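DUF871 domain-containing protein (PDB 2P0O) is of unknown function but has the two-domain, TIM-barrel architecture of the MupG family and may act as a 6-phospho-N-acetylmuramidase. Local coordinates at residues E105-A110 with I114-N119; G33-L38 with E142-Y147. All coordinates share one frame; numbering follows the deposited sequence.

Interaction 1: residues E105-A110 with I114-N119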
loop_
_atom_site.group_PDB
_atom_site.type_symbol
_atom_site.label_atom_id
_atom_site.label_comp_id
_atom_site.label_asym_id
_atom_site.label_seq_id
_atom_site.Cartn_x
_atom_site.Cartn_y
_atom_site.Cartn_z
ATOM N N GLU A 105 17.686 -26.585 -4.038
ATOM C CA GLU A 105 18.945 -26.760 -3.335
ATOM C C GLU A 105 19.878 -25.546 -3.420
ATOM O O GLU A 105 20.474 -25.142 -2.415
ATOM C CB GLU A 105 19.658 -28.010 -3.849
ATOM C CG GLU A 105 20.937 -28.330 -3.104
ATOM C CD GLU A 105 21.819 -29.316 -3.844
ATOM O OE1 GLU A 105 21.325 -29.992 -4.780
ATOM O OE2 GLU A 105 23.014 -29.427 -3.475
ATOM N N GLN A 106 20.014 -24.984 -4.619
ATOM C CA GLN A 106 20.790 -23.764 -4.804
ATOM C C GLN A 106 20.194 -22.644 -3.970
ATOM O O GLN A 106 20.911 -21.883 -3.306
ATOM C CB GLN A 106 20.796 -23.364 -6.273
ATOM C CG GLN A 106 21.757 -24.182 -7.120
ATOM C CD GLN A 106 21.518 -23.950 -8.583
ATOM O OE1 GLN A 106 20.422 -24.187 -9.083
ATOM N NE2 GLN A 106 22.527 -23.460 -9.278
HETATM N N MSE A 107 18.870 -22.583 -3.998
HETATM C CA MSE A 107 18.103 -21.583 -3.294
HETATM C C MSE A 107 18.267 -21.650 -1.788
HETATM O O MSE A 107 18.371 -20.613 -1.143
HETATM C CB MSE A 107 16.638 -21.696 -3.674
HETATM C CG MSE A 107 16.317 -20.928 -4.937
HETATM SE SE MSE A 107 14.433 -21.090 -5.507
HETATM C CE MSE A 107 13.579 -21.457 -3.784
ATOM N N ALA A 108 18.278 -22.864 -1.245
ATOM C CA ALA A 108 18.498 -23.078 0.180
ATOM C C ALA A 108 19.872 -22.552 0.593
ATOM O O ALA A 108 19.975 -21.736 1.515
ATOM C CB ALA A 108 18.358 -24.554 0.520
ATOM N N HIS A 109 20.912 -22.999 -0.118
ATOM C CA HIS A 109 22.274 -22.520 0.086
ATOM C C HIS A 109 22.385 -21.014 -0.005
ATOM O O HIS A 109 23.092 -20.395 0.797
ATOM C CB HIS A 109 23.233 -23.144 -0.929
ATOM C CG HIS A 109 23.653 -24.539 -0.585
ATOM N ND1 HIS A 109 22.764 -25.592 -0.519
ATOM C CD2 HIS A 109 24.872 -25.060 -0.302
ATOM C CE1 HIS A 109 23.413 -26.701 -0.207
ATOM N NE2 HIS A 109 24.695 -26.406 -0.071
ATOM N N ALA A 110 21.691 -20.425 -0.975
ATOM C CA ALA A 110 21.762 -18.997 -1.186
ATOM C C ALA A 110 21.026 -18.210 -0.090
ATOM O O ALA A 110 21.286 -17.009 0.098
ATOM C CB ALA A 110 21.252 -18.627 -2.574
ATOM N N ILE A 114 21.612 -14.315 1.064
ATOM C CA ILE A 114 20.750 -13.335 0.438
ATOM C C ILE A 114 19.305 -13.749 0.654
ATOM O O ILE A 114 19.027 -14.933 0.852
ATOM C CB ILE A 114 21.092 -13.239 -1.068
ATOM C CG1 ILE A 114 20.839 -11.826 -1.582
ATOM C CG2 ILE A 114 20.410 -14.364 -1.890
ATOM C CD1 ILE A 114 21.611 -11.502 -2.847
ATOM N N ASP A 115 18.385 -12.791 0.636
ATOM C CA ASP A 115 16.974 -13.143 0.704
ATOM C C ASP A 115 16.597 -13.847 -0.573
ATOM O O ASP A 115 17.162 -13.560 -1.642
ATOM C CB ASP A 115 16.085 -11.917 0.905
ATOM C CG ASP A 115 16.386 -11.181 2.210
ATOM O OD1 ASP A 115 16.733 -11.841 3.221
ATOM O OD2 ASP A 115 16.285 -9.933 2.215
ATOM N N ILE A 116 15.669 -14.794 -0.439
ATOM C CA ILE A 116 15.196 -15.606 -1.559
ATOM C C ILE A 116 13.693 -15.391 -1.772
ATOM O O ILE A 116 12.889 -15.578 -0.858
ATOM C CB ILE A 116 15.571 -17.096 -1.349
ATOM C CG1 ILE A 116 17.096 -17.287 -1.487
ATOM C CG2 ILE A 116 14.814 -18.025 -2.313
ATOM C CD1 ILE A 116 17.686 -16.845 -2.847
ATOM N N GLY A 117 13.340 -14.940 -2.970
ATOM C CA GLY A 117 11.955 -14.721 -3.344
ATOM C C GLY A 117 11.366 -16.019 -3.858
ATOM O O GLY A 117 11.938 -16.670 -4.732
ATOM N N LEU A 118 10.237 -16.409 -3.276
ATOM C CA LEU A 118 9.434 -17.522 -3.783
ATOM C C LEU A 118 8.152 -16.970 -4.425
ATOM O O LEU A 118 7.785 -15.801 -4.233
ATOM C CB LEU A 118 9.073 -18.489 -2.664
ATOM C CG LEU A 118 10.210 -18.924 -1.742
ATOM C CD1 LEU A 118 9.625 -19.699 -0.574
ATOM C CD2 LEU A 118 11.211 -19.781 -2.524
ATOM N N ASN A 119 7.498 -17.823 -5.194
ATOM C CA ASN A 119 6.255 -17.470 -5.821
ATOM C C ASN A 119 5.130 -17.988 -4.911
ATOM O O ASN A 119 4.942 -19.183 -4.773
ATOM C CB ASN A 119 6.217 -18.058 -7.234
ATOM C CG ASN A 119 4.930 -17.707 -7.986
ATOM O OD1 ASN A 119 3.894 -17.414 -7.379
ATOM N ND2 ASN A 119 5.001 -17.718 -9.307
#
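Ile116 packs against two residues of the helix, Met107 and Ala110, almost one turn apart. Its CD1 lies 4.0 Å from Ala110 CB, while its other branch, CG2, faces the start of the selenomethionine side chain, with Met107 CG 4.2 Å away. Between these two contacts CG1 comes up beneath the helix backbone, 3.6 Å from Met107 O. With CG1 beside the backbone N (chi1 -70°) and CG2 anti to it, CG2 is turned to the Met107 side chain, while the CG1-CD1 arm runs under Met107 O to Ala110 CB. Met107 itself leaves the helix flank at a slant and, as modelled, bends at its last torsion. Its methyl CE is placed too close to the Leu118 side chain for the position to be trusted, so the 3.9 Å from Met107 CE to Ile116 CG2 is approximate as well.

At the other end the link is polar: Ile114 N donates to Ala110 O over 2.9 Å. Ile114 CG2 packs against the same oxygen at 3.4 Å, so backbone and side chain of Ile114 both meet Ala110.

Helix and strand run roughly antiparallel, 143° between their directions and 8.4 Å between their axes. They are the second half of the beta-alpha-beta unit formed by strand 95-98, helix 104-111 and strand 115-119, with the helix on the outside of the barrel. Helix 125-133 packs beside it, Leu131 touching both Met107 and Ala108, and Phe82 lies against Ala110.

Interaction 2: residues G33-L38 with E142-Y147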
loop_
_atom_site.group_PDB
_atom_site.type_symbol
_atom_site.label_atom_id
_atom_site.label_comp_id
_atom_site.label_asym_id
_atom_site.label_seq_id
_atom_site.Cartn_x
_atom_site.Cartn_y
_atom_site.Cartn_z
ATOM N N GLY A 33 11.860 -0.604 0.692
ATOM C CA GLY A 33 12.137 -1.678 -0.244
ATOM C C GLY A 33 11.824 -1.362 -1.687
ATOM O O GLY A 33 10.920 -0.561 -2.000
ATOM N N ILE A 34 12.586 -2.024 -2.566
ATOM C CA ILE A 34 12.392 -1.983 -3.991
ATOM C C ILE A 34 12.242 -3.405 -4.530
ATOM O O ILE A 34 12.975 -4.325 -4.124
ATOM C CB ILE A 34 13.572 -1.292 -4.719
ATOM C CG1 ILE A 34 13.698 0.168 -4.270
ATOM C CG2 ILE A 34 13.409 -1.425 -6.250
ATOM C CD1 ILE A 34 15.083 0.779 -4.506
ATOM N N PHE A 35 11.274 -3.562 -5.431
ATOM C CA PHE A 35 11.117 -4.761 -6.256
ATOM C C PHE A 35 11.364 -4.370 -7.713
ATOM O O PHE A 35 10.907 -3.317 -8.178
ATOM C CB PHE A 35 9.711 -5.365 -6.095
ATOM C CG PHE A 35 9.434 -6.555 -6.988
ATOM C CD1 PHE A 35 9.713 -7.859 -6.548
ATOM C CD2 PHE A 35 8.846 -6.383 -8.256
ATOM C CE1 PHE A 35 9.441 -8.986 -7.356
ATOM C CE2 PHE A 35 8.565 -7.500 -9.083
ATOM C CZ PHE A 35 8.847 -8.813 -8.633
ATOM N N THR A 36 12.092 -5.220 -8.426
ATOM C CA THR A 36 12.298 -5.029 -9.849
ATOM C C THR A 36 12.325 -6.373 -10.571
ATOM O O THR A 36 12.890 -7.355 -10.068
ATOM C CB THR A 36 13.567 -4.175 -10.147
ATOM O OG1 THR A 36 13.611 -3.844 -11.544
ATOM C CG2 THR A 36 14.863 -4.902 -9.749
ATOM N N SER A 37 11.702 -6.408 -11.743
ATOM C CA SER A 37 11.637 -7.623 -12.550
ATOM C C SER A 37 12.372 -7.413 -13.864
ATOM O O SER A 37 12.030 -6.536 -14.647
ATOM C CB SER A 37 10.175 -8.053 -12.790
ATOM O OG SER A 37 10.098 -9.250 -13.562
ATOM N N LEU A 38 13.402 -8.222 -14.084
ATOM C CA LEU A 38 14.281 -8.069 -15.243
ATOM C C LEU A 38 14.096 -9.124 -16.333
ATOM O O LEU A 38 14.115 -10.332 -16.053
ATOM C CB LEU A 38 15.734 -8.092 -14.795
ATOM C CG LEU A 38 16.437 -6.769 -14.516
ATOM C CD1 LEU A 38 16.070 -6.217 -13.136
ATOM C CD2 LEU A 38 17.933 -6.987 -14.624
ATOM N N GLU A 142 11.095 -15.236 1.246
ATOM C CA GLU A 142 9.989 -14.296 1.069
ATOM C C GLU A 142 9.057 -14.841 0.010
ATOM O O GLU A 142 9.464 -15.017 -1.144
ATOM C CB GLU A 142 10.511 -12.916 0.659
ATOM C CG GLU A 142 11.515 -12.370 1.662
ATOM C CD GLU A 142 12.064 -10.986 1.353
ATOM O OE1 GLU A 142 11.799 -10.413 0.265
ATOM O OE2 GLU A 142 12.762 -10.448 2.239
ATOM N N ALA A 143 7.821 -15.145 0.390
ATOM C CA ALA A 143 6.871 -15.641 -0.589
ATOM C C ALA A 143 6.173 -14.422 -1.159
ATOM O O ALA A 143 5.456 -13.730 -0.426
ATOM C CB ALA A 143 5.881 -16.603 0.061
ATOM N N TRP A 144 6.437 -14.135 -2.435
ATOM C CA TRP A 144 5.846 -12.978 -3.139
ATOM C C TRP A 144 4.668 -13.378 -4.002
ATOM O O TRP A 144 4.760 -14.293 -4.846
ATOM C CB TRP A 144 6.854 -12.290 -4.063
ATOM C CG TRP A 144 7.895 -11.528 -3.380
ATOM C CD1 TRP A 144 8.932 -12.038 -2.646
ATOM C CD2 TRP A 144 8.049 -10.105 -3.360
ATOM N NE1 TRP A 144 9.709 -11.024 -2.163
ATOM C CE2 TRP A 144 9.195 -9.823 -2.576
ATOM C CE3 TRP A 144 7.310 -9.037 -3.893
ATOM C CZ2 TRP A 144 9.651 -8.519 -2.343
ATOM C CZ3 TRP A 144 7.751 -7.727 -3.655
ATOM C CH2 TRP A 144 8.908 -7.483 -2.884
ATOM N N HIS A 145 3.555 -12.690 -3.801
ATOM C CA HIS A 145 2.432 -12.827 -4.711
ATOM C C HIS A 145 2.760 -12.141 -6.011
ATOM O O HIS A 145 3.682 -11.334 -6.095
ATOM C CB HIS A 145 1.204 -12.186 -4.104
ATOM C CG HIS A 145 0.586 -13.017 -3.033
ATOM N ND1 HIS A 145 -0.269 -14.064 -3.311
ATOM C CD2 HIS A 145 0.688 -12.952 -1.687
ATOM C CE1 HIS A 145 -0.653 -14.619 -2.175
ATOM N NE2 HIS A 145 -0.087 -13.960 -1.177
ATOM N N ASN A 146 2.012 -12.488 -7.029
ATOM C CA ASN A 146 2.128 -11.866 -8.305
ATOM C C ASN A 146 1.268 -10.633 -8.382
ATOM O O ASN A 146 0.483 -10.364 -7.458
ATOM C CB ASN A 146 1.667 -12.859 -9.352
ATOM C CG ASN A 146 2.586 -14.064 -9.450
ATOM O OD1 ASN A 146 3.791 -13.956 -9.250
ATOM N ND2 ASN A 146 2.018 -15.213 -9.825
ATOM N N TYR A 147 1.410 -9.883 -9.479
ATOM C CA TYR A 147 0.431 -8.836 -9.831
ATOM C C TYR A 147 -0.243 -9.130 -11.154
ATOM O O TYR A 147 0.174 -10.025 -11.891
ATOM C CB TYR A 147 1.037 -7.427 -9.820
ATOM C CG TYR A 147 2.303 -7.284 -10.627
ATOM C CD1 TYR A 147 2.266 -7.322 -12.014
ATOM C CD2 TYR A 147 3.529 -7.093 -10.000
ATOM C CE1 TYR A 147 3.430 -7.193 -12.785
ATOM C CE2 TYR A 147 4.703 -6.966 -10.754
ATOM C CZ TYR A 147 4.634 -7.000 -12.144
ATOM O OH TYR A 147 5.761 -6.860 -12.908
#
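Phe35 brings the CD1 side of its ring over one face of the Trp144 indole, out toward the rim of the six-membered ring. The closest atoms are Phe35 CD1 and Trp144 CZ3, 3.5 Å apart. The planes are turned 32° against each other and the ring centroids lie 4.9 Å apart, so the pair is oblique, neither a true stack nor a T. With this tilt the contact stays on one side of the phenyl: CE1 is 4.1 Å from Trp144 CE3, and at the root of the side chain Phe35 CB stands 3.9 Å from Trp144 CH2. The side chains come from facing strands and overlap alongside one another, pointing in opposite directions. Phe35 gets there with CG anti to its backbone N (chi1 176°), which leans the ring inward and toward the C-terminal end of strand 33-38.

These strands are second and sixth in the closed eight-stranded parallel TIM barrel, so the rings meet across its interior, where no backbone pairing is possible. Met67, from the third strand, touches both of them, while Phe175 stacks on Trp144 and Tyr220 meets it edge-to-face.

Beyond the end of strand 141-144, at the C-terminal mouth where TIM barrels usually carry their active sites, Tyr147 reaches inward over the mouth. It offers the edge of its ring, CE2 lying 4.2 Å from Phe35 CE2 on the part of the phenyl remote from the indole. Phe177 completes this cluster, meeting both Tyr147 and Phe35 edge-to-face.

The indole's rotation is steadied from its polar side. Trp144 NE1 donates to OE1 of buried Glu142, two residues earlier on the same strand, over 3.3 Å with an N-H...O angle of 148°; the carboxylate receives it on its anti lone pair.

In the fold
Interaction 1 lies on the outside of the barrel wall and interaction 2 within the barrel, their centres about 14 Å apart. Strands 115-119 and 141-144 are neighbours in the sheet, probably bonded through Leu118 N to Glu142 O (2.7 Å) and Ile116 O to Glu142 N (2.8 Å). Interaction 1 is local, closing a short turn and seating a helix on the outer face of the wall with apolar side chains and one backbone bond. Interaction 2 spans more than a hundred residues and joins far-apart strands through aromatic rings inside the barrel. Both are largely buried, but Tyr147 carries interaction 2 out to a partly exposed mouth.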